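Local coordinates for protein tRNA (adenine-N(1)-)-methyltransferase (Thermus thermophilus, PDB 2PWY) that catalyses the S-adenosyl-L-methionine-dependent methylation of adenosine 58 in tRNA to N(1)-methyladenosine, and is required for cell growth at extreme temperatures, at residues A[89-94]-A[220-225]. Sequence-based numbering, arbitrary orientation.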
ATOM      1  N   VAL A  89       0.117  15.313  14.382  1.00  8.98           N
ATOM      2  CA  VAL A  89      -0.723  16.342  14.990  1.00  9.67           C
ATOM      3  C   VAL A  89      -2.130  15.814  15.283  1.00  9.67           C
ATOM      4  O   VAL A  89      -2.705  16.110  16.337  1.00 10.63           O
ATOM      5  CB  VAL A  89      -0.753  17.602  14.122  1.00  9.91           C
ATOM      6  CG1 VAL A  89      -1.828  18.574  14.616  1.00 10.91           C
ATOM      7  CG2 VAL A  89       0.639  18.257  14.145  1.00 10.35           C
ATOM      8  N   THR A  90      -2.671  15.016  14.364  1.00  9.19           N
ATOM      9  CA  THR A  90      -3.992  14.422  14.554  1.00  8.96           C
ATOM     10  C   THR A  90      -3.963  13.339  15.636  1.00  8.88           C
ATOM     11  O   THR A  90      -4.860  13.262  16.475  1.00  8.87           O
ATOM     12  CB  THR A  90      -4.547  13.846  13.235  1.00  8.63           C
ATOM     13  OG1 THR A  90      -4.686  14.925  12.295  1.00 10.00           O
ATOM     14  CG2 THR A  90      -5.940  13.218  13.467  1.00  8.62           C
ATOM     15  N   LEU A  91      -2.937  12.492  15.614  1.00  8.62           N
ATOM     16  CA  LEU A  91      -2.817  11.443  16.631  1.00  9.01           C
ATOM     17  C   LEU A  91      -2.610  12.014  18.038  1.00  8.84           C
ATOM     18  O   LEU A  91      -3.074  11.440  19.021  1.00  9.62           O
ATOM     19  CB  LEU A  91      -1.701  10.479  16.276  1.00  9.35           C
ATOM     20  CG  LEU A  91      -1.941   9.658  14.999  1.00 11.68           C
ATOM     21  CD1 LEU A  91      -0.659   8.917  14.638  1.00 14.13           C
ATOM     22  CD2 LEU A  91      -3.095   8.684  15.205  1.00 13.99           C
ATOM     23  N   LEU A  92      -1.916  13.143  18.112  1.00  8.43           N
ATOM     24  CA  LEU A  92      -1.731  13.894  19.356  1.00  8.77           C
ATOM     25  C   LEU A  92      -2.979  14.687  19.762  1.00  9.46           C
ATOM     26  O   LEU A  92      -3.056  15.213  20.889  1.00  9.77           O
ATOM     27  CB  LEU A  92      -0.529  14.834  19.226  1.00  8.65           C
ATOM     28  CG  LEU A  92       0.856  14.185  19.313  1.00  9.61           C
ATOM     29  CD1 LEU A  92       1.918  15.101  18.751  1.00 10.66           C
ATOM     30  CD2 LEU A  92       1.203  13.767  20.748  1.00 10.24           C
ATOM     31  N   ASP A  93      -3.947  14.747  18.853  1.00  8.60           N
ATOM     32  CA  ASP A  93      -5.224  15.428  19.085  1.00  9.02           C
ATOM     33  C   ASP A  93      -5.000  16.878  19.558  1.00  9.49           C
ATOM     34  O   ASP A  93      -5.563  17.323  20.559  1.00  9.90           O
ATOM     35  CB  ASP A  93      -6.089  14.632  20.083  1.00  9.18           C
ATOM     36  CG  ASP A  93      -7.476  15.210  20.223  1.00 10.60           C
ATOM     37  OD1 ASP A  93      -8.075  15.533  19.168  1.00 11.01           O
ATOM     38  OD2 ASP A  93      -7.945  15.349  21.381  1.00 11.67           O
ATOM     39  N   LEU A  94      -4.148  17.601  18.834  1.00  9.54           N
ATOM     40  CA  LEU A  94      -3.796  18.969  19.220  1.00 10.14           C
ATOM     41  C   LEU A  94      -4.810  19.980  18.719  1.00 10.85           C
ATOM     42  O   LEU A  94      -5.192  19.962  17.544  1.00 12.24           O
ATOM     43  CB  LEU A  94      -2.398  19.341  18.706  1.00  9.99           C
ATOM     44  CG  LEU A  94      -1.254  18.481  19.236  1.00 10.65           C
ATOM     45  CD1 LEU A  94       0.024  18.928  18.609  1.00 10.36           C
ATOM     46  CD2 LEU A  94      -1.155  18.541  20.774  1.00 11.12           C
ATOM     47  N   ARG A 220      -1.475   2.712  19.259  1.00 10.39           N
ATOM     48  CA  ARG A 220      -1.331   2.609  17.797  1.00 10.22           C
ATOM     49  C   ARG A 220       0.105   2.376  17.391  1.00  9.89           C
ATOM     50  O   ARG A 220       1.043   2.923  17.976  1.00  9.52           O
ATOM     51  CB  ARG A 220      -1.770   3.895  17.069  1.00 11.08           C
ATOM     52  CG  ARG A 220      -3.037   4.545  17.558  1.00 12.45           C
ATOM     53  CD  ARG A 220      -4.276   3.947  16.883  1.00 15.89           C
ATOM     54  NE  ARG A 220      -4.511   4.438  15.518  1.00 16.17           N
ATOM     55  CZ  ARG A 220      -5.138   5.579  15.212  1.00 17.54           C
ATOM     56  NH1 ARG A 220      -5.576   6.401  16.162  1.00 16.50           N
ATOM     57  NH2 ARG A 220      -5.318   5.908  13.943  1.00 16.86           N
ATOM     58  N   VAL A 221       0.259   1.549  16.366  1.00  9.53           N
ATOM     59  CA  VAL A 221       1.479   1.493  15.589  1.00  9.51           C
ATOM     60  C   VAL A 221       1.021   1.573  14.138  1.00  9.86           C
ATOM     61  O   VAL A 221       0.257   0.727  13.676  1.00  9.87           O
ATOM     62  CB  VAL A 221       2.280   0.209  15.831  1.00  9.11           C
ATOM     63  CG1 VAL A 221       3.452   0.113  14.808  1.00  9.12           C
ATOM     64  CG2 VAL A 221       2.803   0.153  17.272  1.00  9.53           C
ATOM     65  N   LEU A 222       1.441   2.611  13.428  1.00 10.03           N
ATOM     66  CA  LEU A 222       0.983   2.736  12.048  1.00 10.64           C
ATOM     67  C   LEU A 222       2.013   3.283  11.083  1.00 10.14           C
ATOM     68  O   LEU A 222       3.022   3.871  11.496  1.00 10.16           O
ATOM     69  CB  LEU A 222      -0.326   3.522  11.976  1.00 11.60           C
ATOM     70  CG  LEU A 222      -0.326   4.983  12.420  1.00 12.44           C
ATOM     71  CD1 LEU A 222       0.031   5.822  11.241  1.00 16.96           C
ATOM     72  CD2 LEU A 222      -1.708   5.381  12.923  1.00 16.83           C
ATOM     73  N   GLU A 223       1.749   3.039   9.803  1.00  9.32           N
ATOM     74  CA  GLU A 223       2.512   3.599   8.704  1.00  9.87           C
ATOM     75  C   GLU A 223       1.590   4.487   7.888  1.00  9.54           C
ATOM     76  O   GLU A 223       0.525   4.042   7.423  1.00  9.52           O
ATOM     77  CB  GLU A 223       3.013   2.498   7.763  1.00 10.03           C
ATOM     78  CG  GLU A 223       3.818   1.405   8.384  1.00 12.04           C
ATOM     79  CD  GLU A 223       4.064   0.294   7.393  1.00 14.39           C
ATOM     80  OE1 GLU A 223       3.739  -0.872   7.703  1.00 11.90           O
ATOM     81  OE2 GLU A 223       4.554   0.606   6.281  1.00 15.91           O
ATOM     82  N   VAL A 224       2.007   5.734   7.711  1.00  9.65           N
ATOM     83  CA  VAL A 224       1.292   6.682   6.874  1.00  9.82           C
ATOM     84  C   VAL A 224       1.826   6.555   5.451  1.00  9.70           C
ATOM     85  O   VAL A 224       3.040   6.550   5.227  1.00  9.91           O
ATOM     86  CB  VAL A 224       1.465   8.142   7.399  1.00  9.25           C
ATOM     87  CG1 VAL A 224       0.777   9.143   6.490  1.00 11.12           C
ATOM     88  CG2 VAL A 224       0.917   8.271   8.826  1.00 10.13           C
ATOM     89  N   GLY A 225       0.911   6.419   4.499  1.00  9.36           N
ATOM     90  CA  GLY A 225       1.260   6.454   3.089  1.00 10.61           C
ATOM     91  C   GLY A 225       0.446   7.519   2.390  1.00 10.49           C
ATOM     92  O   GLY A 225      -0.784   7.593   2.561  1.00 10.33           O
TER
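Leu91, in the last turn of helix 82-91, reaches across to Arg220 and Leu222 of strand 216-232, joining a helix to the mixed sheet in the Rossmann-like catalytic domain of a class I-like methyltransferase. It is a worked example of how one branched side chain can serve two chemically different neighbours. Its CD2 methyl does the closer work, lying over one face of the Arg220 guanidinium, 3.3 Å above the plane and displaced toward the rim. The nearest atom there is NH1, 3.5 Å from Leu91 CD2, with CZ of Arg220 at 3.7 Å from the same methyl. The arginine gets its head group beneath the leucine by folding: its chain bends at chi2 (-86°) and again at chi3 (-78°), which turns the guanidinium back toward the helix. While the methyl covers one face, NH1 and NH2 form salt bridges with Glu67 and Glu228, respectively, of a second subunit.

The other branch packs more loosely. Leu91 CD1 and Leu222 CD2 meet tip to tip, in an apolar contact at 4.1 Å that is buried and extended by Val195 and Leu249 against Leu91. On the polar side the partly exposed Arg220 faces a second subunit of the tetramer, and residues 222-225 continue the sheet antiparallel into that subunit. Beyond Leu91 the helix closes in a Schellman motif, where Asp93 takes positive phi (53°) and the chain turns toward Leu94. Two backbone bonds secure that turn, Leu94 N to Val89 O at 3.2 Å and Asp93 N to Thr90 O at 2.9 Å.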